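PDB 3ZED: Rna-directed RNA polymerase from Infectious pancreatic necrosis virus, which catalyses RNA-templated RNA synthesis as the viral polymerase, and is probably found both free and covalently linked to the genomic RNA. Local coordinates for residues 519-524 with 556-560; 385-390 with 480-485; 219-223 with 267-272; 331-335 with 440-444; 601-607 with 649-653. One frame throughout, in Å; residues are numbered along the deposited sequence.

Overall arrangement
Followed from the N terminus, interaction 3 comes first, closing a loop of 43 residues between the turn at 219-223 and helix 260-278. Interaction 4 then joins helices 326-340 and 438-452, and because residues 385-390 lie between its segments while 480-485 follow them, it crosses interaction 2. Interactions 3 and 4 touch, through packing of Pro221 on Leu331 and a probable hydrogen bond from Trp440 NE1 to Trp219 O. Interaction 2 sets helix 476-493 against edge strand 382-386 of the four-stranded sheet; the opposite edge strand, 515-521, enters interaction 1, about 19 Å away between centres. Interactions 1 and 5 follow in series, the latter in the thumb, about 39 Å from interaction 1 between centres.

Interaction 1: residues 519-524 with 556-560; sequences RELKNL and VELDL
Arg519 spreads its guanidinium over Asp559, whose CB sits 3.6 Å above the plane of the group and over its centre. The bend at chi3 (-62°) folds the end of the arginine across the other strand, so that the two side chains cross at about a right angle. CD of Arg519 comes 3.4 Å from Glu557 O, which lies near the guanidinium plane at its edge. The charges are coupled loosely: Arg519 NH2 and Asp559 OD2 form a long salt bridge of 4.0 Å in which the oxygen stands well out of the guanidinium plane, and no N-H points at it. The stronger ionic partner of Arg519 is Glu579, reached through NH1.

Strand 515-521 is an outermost strand of the four-stranded antiparallel sheet, strand 556-560 an outermost strand of a separate three-stranded one. No hydrogen bond joins the two segments; their sheets are linked elsewhere, by Trp398 NE1 to Leu558 O and Tyr391 OH to Asp559 O. The short axes run at 147°, roughly antiparallel, 7.9 Å apart. The second strand is irregular, since Glu557 centres an inverse gamma turn and Asp559 and Leu560 form a G1 beta bulge.

Beyond the arginine the contact turns apolar. Leu521 directs CD2 toward two methyls of the facing strand, 4.0 Å from Val556 CG1 and 4.3 Å from Leu558 CD2. Leu524, in the first turn of helix 524-533, brings CD1 to 4.2 Å from the same Val556 CG1. Helix 364-377 covers Leu524 with Leu376, and Leu558 with Met369 and Ile372.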
# COMPACT_ATOMS: atom_id res chain seq x y z
N ARG B 519 14.30 10.32 11.36
CA ARG B 519 15.17 11.40 10.90
C ARG B 519 14.86 12.68 11.61
O ARG B 519 13.70 13.01 11.83
CB ARG B 519 15.00 11.58 9.38
CG ARG B 519 16.06 12.44 8.73
CD ARG B 519 16.16 12.16 7.25
NE ARG B 519 16.55 10.78 6.97
CZ ARG B 519 17.27 10.42 5.92
NH1 ARG B 519 17.68 11.33 5.06
NH2 ARG B 519 17.57 9.15 5.72
N GLU B 520 15.90 13.42 11.93
CA GLU B 520 15.84 14.73 12.54
C GLU B 520 16.77 15.63 11.73
O GLU B 520 17.98 15.38 11.65
CB GLU B 520 16.22 14.66 14.02
CG GLU B 520 16.19 16.01 14.72
CD GLU B 520 16.74 16.05 16.12
OE1 GLU B 520 17.76 15.37 16.38
OE2 GLU B 520 16.19 16.81 16.95
N LEU B 521 16.18 16.62 11.08
CA LEU B 521 16.93 17.56 10.25
C LEU B 521 16.90 18.90 10.98
O LEU B 521 15.94 19.65 10.88
CB LEU B 521 16.30 17.62 8.83
CG LEU B 521 17.02 18.38 7.75
CD1 LEU B 521 18.43 17.85 7.58
CD2 LEU B 521 16.27 18.26 6.43
N LYS B 522 17.94 19.15 11.78
CA LYS B 522 18.09 20.35 12.61
C LYS B 522 18.49 21.57 11.78
O LYS B 522 19.07 21.42 10.69
CB LYS B 522 19.14 20.11 13.71
CG LYS B 522 18.61 19.32 14.89
CD LYS B 522 19.69 19.06 15.93
CE LYS B 522 19.11 18.50 17.21
NZ LYS B 522 20.14 17.82 18.05
N ASN B 523 18.20 22.78 12.32
CA ASN B 523 18.51 24.09 11.72
C ASN B 523 18.02 24.10 10.27
O ASN B 523 18.80 24.25 9.33
CB ASN B 523 20.04 24.41 11.82
CG ASN B 523 20.64 24.23 13.20
OD1 ASN B 523 20.25 24.90 14.16
ND2 ASN B 523 21.60 23.33 13.33
N LEU B 524 16.72 23.84 10.11
CA LEU B 524 16.05 23.70 8.81
C LEU B 524 16.14 24.98 7.98
O LEU B 524 16.51 24.88 6.82
CB LEU B 524 14.59 23.25 8.99
CG LEU B 524 13.81 22.88 7.70
CD1 LEU B 524 14.57 21.86 6.83
CD2 LEU B 524 12.39 22.41 8.03
N VAL B 556 18.59 19.14 0.87
CA VAL B 556 17.65 19.24 1.98
C VAL B 556 17.15 17.80 2.11
O VAL B 556 16.37 17.34 1.27
CB VAL B 556 16.53 20.30 1.79
CG1 VAL B 556 15.70 20.44 3.08
CG2 VAL B 556 17.10 21.65 1.40
N GLU B 557 17.72 17.04 3.06
CA GLU B 557 17.48 15.59 3.19
C GLU B 557 16.18 15.28 3.94
O GLU B 557 16.18 14.68 5.01
CB GLU B 557 18.69 14.89 3.82
CG GLU B 557 19.97 15.09 3.02
CD GLU B 557 21.03 14.07 3.38
OE1 GLU B 557 21.02 12.96 2.81
OE2 GLU B 557 21.84 14.36 4.29
N LEU B 558 15.05 15.66 3.33
CA LEU B 558 13.73 15.49 3.89
C LEU B 558 13.34 14.03 4.03
O LEU B 558 12.56 13.70 4.93
CB LEU B 558 12.69 16.18 3.00
CG LEU B 558 12.79 17.68 2.78
CD1 LEU B 558 11.75 18.12 1.76
CD2 LEU B 558 12.66 18.46 4.11
N ASP B 559 13.86 13.17 3.12
CA ASP B 559 13.49 11.77 2.97
C ASP B 559 11.96 11.70 2.83
O ASP B 559 11.30 10.86 3.43
CB ASP B 559 14.05 10.86 4.09
CG ASP B 559 13.88 9.37 3.83
OD1 ASP B 559 13.82 8.97 2.64
OD2 ASP B 559 13.73 8.61 4.81
N LEU B 560 11.40 12.66 2.06
CA LEU B 560 9.97 12.75 1.82
C LEU B 560 9.60 11.65 0.87
O LEU B 560 9.86 11.76 -0.33
CB LEU B 560 9.62 14.15 1.26
CG LEU B 560 8.12 14.43 1.03
CD1 LEU B 560 7.41 14.71 2.36
CD2 LEU B 560 7.95 15.59 0.11

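Interaction 2: residues 385-390 with 480-485; sequences IYADNI and NHLMST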
# COMPACT_ATOMS: atom_id res chain seq x y z
N ILE B 385 1.13 13.56 6.12
CA ILE B 385 0.84 12.13 6.37
C ILE B 385 0.76 11.35 5.10
O ILE B 385 0.08 11.75 4.16
CB ILE B 385 -0.46 11.94 7.23
CG1 ILE B 385 -0.41 12.76 8.54
CG2 ILE B 385 -0.75 10.46 7.52
CD1 ILE B 385 -1.81 13.04 9.15
N TYR B 386 1.39 10.18 5.10
CA TYR B 386 1.33 9.22 4.01
C TYR B 386 1.36 7.81 4.60
O TYR B 386 2.45 7.33 4.90
CB TYR B 386 2.48 9.42 3.01
CG TYR B 386 2.28 8.58 1.75
CD1 TYR B 386 2.75 7.27 1.68
CD2 TYR B 386 1.61 9.10 0.65
CE1 TYR B 386 2.53 6.49 0.55
CE2 TYR B 386 1.40 8.33 -0.49
CZ TYR B 386 1.86 7.02 -0.54
OH TYR B 386 1.66 6.25 -1.65
N ALA B 387 0.18 7.15 4.74
CA ALA B 387 0.11 5.79 5.31
C ALA B 387 0.86 5.75 6.67
O ALA B 387 0.56 6.57 7.53
CB ALA B 387 0.67 4.76 4.31
N ASP B 388 1.89 4.88 6.83
CA ASP B 388 2.69 4.77 8.07
C ASP B 388 3.81 5.84 8.19
O ASP B 388 4.60 5.77 9.12
CB ASP B 388 3.31 3.36 8.20
CG ASP B 388 4.12 2.90 7.00
OD1 ASP B 388 3.77 3.30 5.85
OD2 ASP B 388 5.05 2.08 7.19
N ASN B 389 3.84 6.87 7.30
CA ASN B 389 4.84 7.93 7.37
C ASN B 389 4.24 9.25 7.86
O ASN B 389 3.27 9.76 7.28
CB ASN B 389 5.52 8.18 6.00
CG ASN B 389 6.08 6.96 5.31
OD1 ASN B 389 5.62 6.57 4.25
ND2 ASN B 389 7.09 6.33 5.88
N ILE B 390 4.86 9.84 8.89
CA ILE B 390 4.47 11.15 9.42
C ILE B 390 5.66 12.08 9.26
O ILE B 390 6.79 11.68 9.53
CB ILE B 390 3.99 11.10 10.90
CG1 ILE B 390 2.77 10.18 11.07
CG2 ILE B 390 3.74 12.50 11.50
CD1 ILE B 390 2.59 9.62 12.53
N ASN B 480 -3.10 2.07 7.54
CA ASN B 480 -1.88 2.69 8.08
C ASN B 480 -2.06 4.21 8.18
O ASN B 480 -1.66 4.80 9.18
CB ASN B 480 -0.68 2.35 7.19
CG ASN B 480 -0.08 0.98 7.45
OD1 ASN B 480 -0.41 0.30 8.41
ND2 ASN B 480 0.80 0.55 6.58
N HIS B 481 -2.71 4.84 7.16
CA HIS B 481 -2.96 6.28 7.15
C HIS B 481 -3.88 6.69 8.32
O HIS B 481 -3.67 7.74 8.92
CB HIS B 481 -3.57 6.70 5.79
CG HIS B 481 -3.47 8.17 5.50
ND1 HIS B 481 -2.42 8.70 4.75
CD2 HIS B 481 -4.32 9.17 5.83
CE1 HIS B 481 -2.68 9.99 4.64
NE2 HIS B 481 -3.80 10.33 5.29
N LEU B 482 -4.87 5.84 8.66
CA LEU B 482 -5.76 6.09 9.79
C LEU B 482 -4.97 6.04 11.13
O LEU B 482 -5.16 6.90 12.00
CB LEU B 482 -6.94 5.10 9.78
CG LEU B 482 -7.85 5.00 11.04
CD1 LEU B 482 -8.31 6.37 11.52
CD2 LEU B 482 -9.09 4.26 10.69
N MET B 483 -4.09 5.06 11.28
CA MET B 483 -3.25 4.93 12.49
C MET B 483 -2.35 6.15 12.67
O MET B 483 -2.29 6.69 13.77
CB MET B 483 -2.46 3.63 12.48
CG MET B 483 -3.35 2.42 12.67
SD MET B 483 -2.44 0.89 12.95
CE MET B 483 -1.73 0.62 11.33
N SER B 484 -1.75 6.66 11.57
CA SER B 484 -0.92 7.87 11.63
C SER B 484 -1.77 9.09 11.98
O SER B 484 -1.30 9.95 12.73
CB SER B 484 -0.19 8.11 10.31
OG SER B 484 0.77 7.09 10.11
N THR B 485 -3.02 9.14 11.49
CA THR B 485 -4.00 10.20 11.79
C THR B 485 -4.27 10.28 13.31
O THR B 485 -4.34 11.37 13.87
CB THR B 485 -5.29 9.96 10.97
OG1 THR B 485 -4.99 10.21 9.60
CG2 THR B 485 -6.47 10.82 11.42
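Ser484, Ile385 and His481 carry this contact between a tight hairpin and a helix. Ser484 donates from OG to Ala387 O over 2.6 Å, arriving in the carbonyl plane on a lone pair, with a C=O...donor angle of 143°. Its CB meanwhile fits between two isoleucines, 3.7 Å from both Ile385 CG2 and Ile390 CG1.

One turn earlier on the helix, His481 uses its ring in two ways. With CG anti to the backbone N (chi1 -162°), the imidazole swings back to the hairpin, and ND1 accepts the backbone N-H of Ala387 at 3.0 Å. That donor lies 21° out of the ring plane. Over one ring face sits Ile385 CG2, 3.7 Å from the centroid, a CH-pi contact displaced a little toward the rim. The far nitrogen, NE2, is bonded to Thr204 O, so both ring nitrogens are engaged and the rotation of the ring is fixed. Ala387 therefore has its N-H and its carbonyl held by side chains of successive helical turns, while its CB rests on Asn480 CB at 4.0 Å.

Residues 386-389 form a type II' beta turn linking strands 382-386 and 389-394. The Ala-Asp-Asn sequence at this turn is the hallmark of birnavirus polymerase motif C, which in their permuted palm precedes motifs A and B, and helix 476-493 is consistent with the motif B helix behind it.

Interaction 3: residues 219-223 with 267-272; sequences WAPSW and ADSFIR
The guanidinium of Arg272 meets Ala220 CB obliquely, 4.4 Å from NH1, while the carbonyl oxygen of Asp268 lies over the centre of one of its faces. The other flat group, the carboxylate of Asp268, meets Ser222. Its OD1 accepts the backbone N-H of Ser222 at 3.0 Å, nearly straight at 169°, on the syn lone pair. Ser222 OG sits between its backbone N and carbonyl carbon (chi1 66°), which sets the hydroxyl at Asp268 OD2, but the modelled 2.4 Å is too short to be trusted.

Alongside, Pro221 and Asp268 slide past each other in opposite directions, Pro221 CD standing 3.3 Å from OD1. The pyrrolidine ring also touches Ala267 CB through CG at 3.7 Å and Ile271 CG2 through CD at 3.9 Å. Apolar side chains of another protein's chain pack on Ala220 and Ile271.

Thus the loop between helix 194-204 and strand 225-226 is tied to helix 260-278; Pro221 and Phe270 go on to touch helix 326-340. The chemistry implies a buried acid held by the backbone N-H of Ser222, the hydroxyl close by at a doubtful distance, with proline carbons covering its side; the N-H bond would be expected to stabilise its negative charge.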
# COMPACT_ATOMS: atom_id res chain seq x y z
N TRP B 219 -24.19 -5.40 -5.86
CA TRP B 219 -24.20 -6.60 -6.68
C TRP B 219 -23.03 -7.53 -6.50
O TRP B 219 -22.00 -7.17 -5.90
CB TRP B 219 -24.25 -6.17 -8.16
CG TRP B 219 -25.52 -5.45 -8.52
CD1 TRP B 219 -26.75 -6.01 -8.76
CD2 TRP B 219 -25.72 -4.03 -8.56
NE1 TRP B 219 -27.68 -5.03 -9.01
CE2 TRP B 219 -27.07 -3.80 -8.88
CE3 TRP B 219 -24.86 -2.93 -8.35
CZ2 TRP B 219 -27.60 -2.51 -9.04
CZ3 TRP B 219 -25.39 -1.65 -8.49
CH2 TRP B 219 -26.73 -1.45 -8.83
N ALA B 220 -23.18 -8.74 -7.06
CA ALA B 220 -22.13 -9.75 -7.13
C ALA B 220 -21.04 -9.23 -8.10
O ALA B 220 -21.40 -8.59 -9.10
CB ALA B 220 -22.71 -11.07 -7.62
N PRO B 221 -19.74 -9.45 -7.85
CA PRO B 221 -18.70 -8.90 -8.74
C PRO B 221 -18.87 -9.16 -10.24
O PRO B 221 -18.63 -8.23 -11.01
CB PRO B 221 -17.42 -9.54 -8.23
CG PRO B 221 -17.69 -9.76 -6.80
CD PRO B 221 -19.13 -10.14 -6.70
N SER B 222 -19.26 -10.40 -10.66
CA SER B 222 -19.41 -10.76 -12.08
C SER B 222 -20.45 -9.90 -12.81
O SER B 222 -20.38 -9.76 -14.03
CB SER B 222 -19.79 -12.23 -12.23
OG SER B 222 -21.08 -12.50 -11.70
N TRP B 223 -21.43 -9.33 -12.06
CA TRP B 223 -22.49 -8.49 -12.63
C TRP B 223 -21.96 -7.09 -13.02
O TRP B 223 -22.68 -6.31 -13.64
CB TRP B 223 -23.66 -8.38 -11.64
CG TRP B 223 -24.50 -9.62 -11.55
CD1 TRP B 223 -24.09 -10.89 -11.28
CD2 TRP B 223 -25.93 -9.68 -11.67
NE1 TRP B 223 -25.17 -11.74 -11.24
CE2 TRP B 223 -26.31 -11.02 -11.44
CE3 TRP B 223 -26.93 -8.72 -11.91
CZ2 TRP B 223 -27.66 -11.44 -11.50
CZ3 TRP B 223 -28.26 -9.13 -11.96
CH2 TRP B 223 -28.61 -10.48 -11.76
N ALA B 267 -16.03 -15.11 -5.37
CA ALA B 267 -16.42 -13.79 -4.85
C ALA B 267 -17.94 -13.62 -4.93
O ALA B 267 -18.53 -13.17 -3.95
CB ALA B 267 -15.71 -12.67 -5.58
N ASP B 268 -18.58 -14.04 -6.05
CA ASP B 268 -20.03 -14.01 -6.23
C ASP B 268 -20.75 -14.81 -5.16
O ASP B 268 -21.67 -14.31 -4.51
CB ASP B 268 -20.44 -14.60 -7.60
CG ASP B 268 -20.36 -13.69 -8.81
OD1 ASP B 268 -19.59 -12.70 -8.78
OD2 ASP B 268 -21.02 -14.01 -9.83
N SER B 269 -20.33 -16.08 -4.99
CA SER B 269 -20.94 -17.02 -4.05
C SER B 269 -20.78 -16.55 -2.61
O SER B 269 -21.73 -16.68 -1.85
CB SER B 269 -20.34 -18.42 -4.21
OG SER B 269 -20.50 -18.90 -5.54
N PHE B 270 -19.62 -15.98 -2.25
CA PHE B 270 -19.39 -15.52 -0.89
C PHE B 270 -20.32 -14.35 -0.52
O PHE B 270 -20.96 -14.42 0.52
CB PHE B 270 -17.91 -15.12 -0.66
CG PHE B 270 -17.63 -14.69 0.76
CD1 PHE B 270 -17.73 -15.60 1.82
CD2 PHE B 270 -17.29 -13.37 1.05
CE1 PHE B 270 -17.47 -15.19 3.14
CE2 PHE B 270 -17.03 -12.96 2.37
CZ PHE B 270 -17.12 -13.88 3.40
N ILE B 271 -20.37 -13.29 -1.36
CA ILE B 271 -21.20 -12.10 -1.09
C ILE B 271 -22.72 -12.46 -1.14
O ILE B 271 -23.47 -11.94 -0.31
CB ILE B 271 -20.81 -10.88 -2.02
CG1 ILE B 271 -21.40 -9.53 -1.51
CG2 ILE B 271 -21.13 -11.10 -3.50
CD1 ILE B 271 -20.79 -9.00 -0.22
N ARG B 272 -23.13 -13.38 -2.05
CA ARG B 272 -24.53 -13.82 -2.19
C ARG B 272 -24.96 -14.66 -0.99
O ARG B 272 -26.04 -14.44 -0.45
CB ARG B 272 -24.70 -14.60 -3.51
CG ARG B 272 -26.03 -15.38 -3.66
CD ARG B 272 -26.29 -15.84 -5.09
NE ARG B 272 -25.10 -16.43 -5.70
CZ ARG B 272 -24.47 -15.93 -6.76
NH1 ARG B 272 -24.94 -14.84 -7.36
NH2 ARG B 272 -23.39 -16.52 -7.24

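Interaction 4: residues 331-335 with 440-444; sequences LLSMV and WATFA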
# COMPACT_ATOMS: atom_id res chain seq x y z
N LEU B 331 -13.39 -8.13 -3.69
CA LEU B 331 -14.50 -7.59 -2.88
C LEU B 331 -14.08 -6.33 -2.09
O LEU B 331 -14.83 -5.36 -2.06
CB LEU B 331 -15.06 -8.66 -1.93
CG LEU B 331 -15.76 -9.87 -2.56
CD1 LEU B 331 -15.95 -10.99 -1.53
CD2 LEU B 331 -17.10 -9.48 -3.19
N LEU B 332 -12.88 -6.34 -1.50
CA LEU B 332 -12.34 -5.19 -0.76
C LEU B 332 -12.09 -4.00 -1.70
O LEU B 332 -12.44 -2.87 -1.36
CB LEU B 332 -11.01 -5.56 -0.04
CG LEU B 332 -11.06 -6.49 1.17
CD1 LEU B 332 -9.69 -6.75 1.69
CD2 LEU B 332 -11.92 -5.92 2.28
N SER B 333 -11.47 -4.27 -2.87
CA SER B 333 -11.10 -3.27 -3.87
C SER B 333 -12.31 -2.61 -4.48
O SER B 333 -12.21 -1.45 -4.86
CB SER B 333 -10.23 -3.88 -4.96
OG SER B 333 -9.02 -4.34 -4.38
N MET B 334 -13.47 -3.31 -4.52
CA MET B 334 -14.73 -2.75 -4.99
C MET B 334 -15.22 -1.60 -4.05
O MET B 334 -15.94 -0.72 -4.50
CB MET B 334 -15.80 -3.84 -5.12
CG MET B 334 -15.69 -4.63 -6.39
SD MET B 334 -16.76 -6.10 -6.41
CE MET B 334 -18.37 -5.35 -6.55
N VAL B 335 -14.81 -1.61 -2.78
CA VAL B 335 -15.21 -0.58 -1.80
C VAL B 335 -14.22 0.62 -1.87
O VAL B 335 -14.65 1.77 -1.91
CB VAL B 335 -15.30 -1.17 -0.35
CG1 VAL B 335 -15.72 -0.10 0.67
CG2 VAL B 335 -16.25 -2.37 -0.29
N TRP B 440 -23.92 -5.41 1.35
CA TRP B 440 -22.60 -4.80 1.23
C TRP B 440 -22.20 -4.06 2.52
O TRP B 440 -21.01 -4.03 2.83
CB TRP B 440 -22.50 -3.92 -0.00
CG TRP B 440 -22.08 -4.71 -1.20
CD1 TRP B 440 -22.90 -5.34 -2.10
CD2 TRP B 440 -20.74 -5.06 -1.56
NE1 TRP B 440 -22.14 -5.99 -3.05
CE2 TRP B 440 -20.81 -5.83 -2.74
CE3 TRP B 440 -19.47 -4.77 -1.01
CZ2 TRP B 440 -19.67 -6.35 -3.36
CZ3 TRP B 440 -18.34 -5.24 -1.66
CH2 TRP B 440 -18.44 -6.03 -2.82
N ALA B 441 -23.17 -3.53 3.29
CA ALA B 441 -22.91 -2.91 4.60
C ALA B 441 -22.43 -3.99 5.58
O ALA B 441 -21.54 -3.73 6.37
CB ALA B 441 -24.17 -2.23 5.14
N THR B 442 -22.98 -5.23 5.47
CA THR B 442 -22.60 -6.38 6.29
C THR B 442 -21.18 -6.82 5.95
O THR B 442 -20.37 -7.03 6.86
CB THR B 442 -23.61 -7.53 6.09
OG1 THR B 442 -24.91 -7.04 6.38
CG2 THR B 442 -23.31 -8.75 6.98
N PHE B 443 -20.87 -6.96 4.65
CA PHE B 443 -19.53 -7.35 4.24
C PHE B 443 -18.53 -6.33 4.72
O PHE B 443 -17.59 -6.70 5.41
CB PHE B 443 -19.41 -7.53 2.72
CG PHE B 443 -17.99 -7.76 2.27
CD1 PHE B 443 -17.31 -8.93 2.62
CD2 PHE B 443 -17.29 -6.77 1.59
CE1 PHE B 443 -15.97 -9.13 2.25
CE2 PHE B 443 -15.94 -6.95 1.24
CZ PHE B 443 -15.29 -8.13 1.57
N ALA B 444 -18.76 -5.04 4.41
CA ALA B 444 -17.81 -3.97 4.73
C ALA B 444 -17.62 -3.74 6.23
O ALA B 444 -16.48 -3.65 6.68
CB ALA B 444 -18.24 -2.67 4.06
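Trp440 reaches across to helix 326-340 with the benzo end of its indole, which touches three residues there. Leu331 O lies in the ring plane at its edge, 3.5 Å from CZ3, while Leu331 CD2 approaches CH2 at 3.7 Å. Met334, its chain bent at chi3 (70°), curls CE back to within 3.6 Å of Trp440 CZ2. Its SD is 5.1 Å from the centroid of the six-membered ring and obliquely placed, a Met-aromatic contact. Val335 adds CG2, 3.8 Å from CZ3, sliding past the indole in the opposite direction.

A helical turn further on, Phe443 meets the same helix. Having its CG anti to the backbone N (chi1 173°) carries the ring to Leu331, whose CB is 3.5 Å from CZ. Leu332 closes on the same atom with CD2 at 4.1 Å, the two side chains crossing at about a right angle. Leu331 thus lies against both aromatic residues.

The segments cross at 107° with their axes 11.2 Å apart, a separation spanned by these large side chains. Around them, Phe270 and Ile271 of helix 260-278 touch Phe443, and Ile271 also touches Trp440. Helix 412-426 supplies Met419 and Leu423 against Val335. The bond from Trp440 NE1 to Trp219 O probably fixes the rotation of the indole.

No hydrogen bond joins the two segments. The interface between helices 326-340 and 438-452 therefore rests on dispersion and shape, and the buried indole N-H, the one polar group of that side chain, is satisfied by a loop carbonyl from elsewhere.

Interaction 5: residues 601-607 with 649-653; sequences KPGAEIA and VTGFL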
# COMPACT_ATOMS: atom_id res chain seq x y z
N LYS B 601 10.90 -12.19 -24.33
CA LYS B 601 10.94 -11.39 -25.57
C LYS B 601 12.39 -11.06 -26.01
O LYS B 601 13.23 -10.76 -25.16
CB LYS B 601 10.12 -10.09 -25.42
CG LYS B 601 8.62 -10.33 -25.42
CD LYS B 601 7.85 -9.09 -24.99
CE LYS B 601 6.37 -9.39 -24.85
NZ LYS B 601 5.66 -8.30 -24.11
N PRO B 602 12.71 -11.12 -27.32
CA PRO B 602 14.09 -10.83 -27.75
C PRO B 602 14.44 -9.34 -27.65
O PRO B 602 13.58 -8.48 -27.90
CB PRO B 602 14.15 -11.32 -29.19
CG PRO B 602 12.74 -11.26 -29.67
CD PRO B 602 11.85 -11.48 -28.47
N GLY B 603 15.68 -9.06 -27.25
CA GLY B 603 16.22 -7.72 -27.08
C GLY B 603 15.84 -7.04 -25.78
O GLY B 603 16.36 -5.96 -25.47
N ALA B 604 14.92 -7.65 -25.00
CA ALA B 604 14.41 -7.12 -23.73
C ALA B 604 15.48 -7.07 -22.65
O ALA B 604 15.55 -6.07 -21.93
CB ALA B 604 13.23 -7.95 -23.25
N GLU B 605 16.32 -8.10 -22.55
CA GLU B 605 17.36 -8.21 -21.53
C GLU B 605 18.47 -7.19 -21.76
O GLU B 605 18.99 -6.65 -20.79
CB GLU B 605 17.93 -9.64 -21.48
CG GLU B 605 18.87 -9.93 -20.31
CD GLU B 605 18.40 -9.56 -18.91
OE1 GLU B 605 17.24 -9.90 -18.55
OE2 GLU B 605 19.21 -8.97 -18.16
N ILE B 606 18.80 -6.91 -23.03
CA ILE B 606 19.84 -5.93 -23.34
C ILE B 606 19.25 -4.50 -23.23
O ILE B 606 19.98 -3.55 -22.93
CB ILE B 606 20.56 -6.22 -24.69
CG1 ILE B 606 21.79 -5.30 -24.94
CG2 ILE B 606 19.60 -6.26 -25.88
CD1 ILE B 606 22.87 -5.21 -23.74
N ALA B 607 17.92 -4.37 -23.43
CA ALA B 607 17.21 -3.10 -23.27
C ALA B 607 17.15 -2.74 -21.77
O ALA B 607 17.40 -1.59 -21.42
CB ALA B 607 15.81 -3.19 -23.85
N VAL B 649 15.44 -2.10 -30.00
CA VAL B 649 14.83 -2.13 -28.67
C VAL B 649 14.06 -0.83 -28.37
O VAL B 649 13.68 -0.61 -27.22
CB VAL B 649 15.88 -2.42 -27.57
CG1 VAL B 649 16.48 -3.81 -27.71
CG2 VAL B 649 16.96 -1.34 -27.52
N THR B 650 13.82 0.02 -29.40
CA THR B 650 13.14 1.31 -29.32
C THR B 650 11.82 1.19 -28.53
O THR B 650 11.58 2.01 -27.64
CB THR B 650 12.96 1.91 -30.72
OG1 THR B 650 14.25 2.05 -31.32
CG2 THR B 650 12.26 3.27 -30.72
N GLY B 651 11.01 0.17 -28.83
CA GLY B 651 9.74 -0.09 -28.15
C GLY B 651 9.89 -0.30 -26.65
O GLY B 651 9.11 0.24 -25.86
N PHE B 652 10.92 -1.09 -26.25
CA PHE B 652 11.25 -1.37 -24.86
C PHE B 652 11.77 -0.12 -24.16
O PHE B 652 11.37 0.12 -23.03
CB PHE B 652 12.30 -2.49 -24.75
CG PHE B 652 11.85 -3.84 -25.24
CD1 PHE B 652 10.73 -4.46 -24.70
CD2 PHE B 652 12.59 -4.53 -26.19
CE1 PHE B 652 10.32 -5.72 -25.13
CE2 PHE B 652 12.19 -5.80 -26.62
CZ PHE B 652 11.06 -6.38 -26.09
N LEU B 653 12.64 0.68 -24.83
CA LEU B 653 13.19 1.91 -24.27
C LEU B 653 12.11 3.01 -24.14
O LEU B 653 12.21 3.83 -23.23
CB LEU B 653 14.40 2.41 -25.06
CG LEU B 653 15.69 1.56 -25.00
CD1 LEU B 653 16.79 2.19 -25.83
CD2 LEU B 653 16.18 1.36 -23.57
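Phe652 is turned so that one ring face looks onto Ala604 and its rim onto the preceding turn. Ala604 CB stands 4.1 Å from the ring centroid and 19° off the normal, a CH-pi contact, and Ala604 CA lies over the same ring toward the rim. Pro602 O comes in at the edge, near the ring plane, 3.3 Å from CE2. Lys601 crosses obliquely and brings CB to 3.9 Å from CZ, while its amino end leads away. The ring reaches this place because CG of Phe652 stands anti to its own carbonyl carbon (chi1 -65°).

Behind the ring, Ala607 points its methyl into the notch between two residues of the partner segment. It is 3.7 Å from Phe652 CB and 3.8 Å from Val649 CB. Val649 in turn rests CG1 against Gly603 O at 3.1 Å, a close approach to a carbonyl oxygen already bonded to Ala607 N. Leu653 closes the far end with CD2 3.8 Å from Ala607 O.

Gly603, at positive phi (80°), is the third residue of a type II beta turn from Lys601 to Ala604 and the N-cap of helix 604-621. Val649 holds the N-cap position of helix 650-654. Two helix beginnings thus meet through two alanines, Val649 and Phe652, in the largely helical thumb of the birnavirus polymerase.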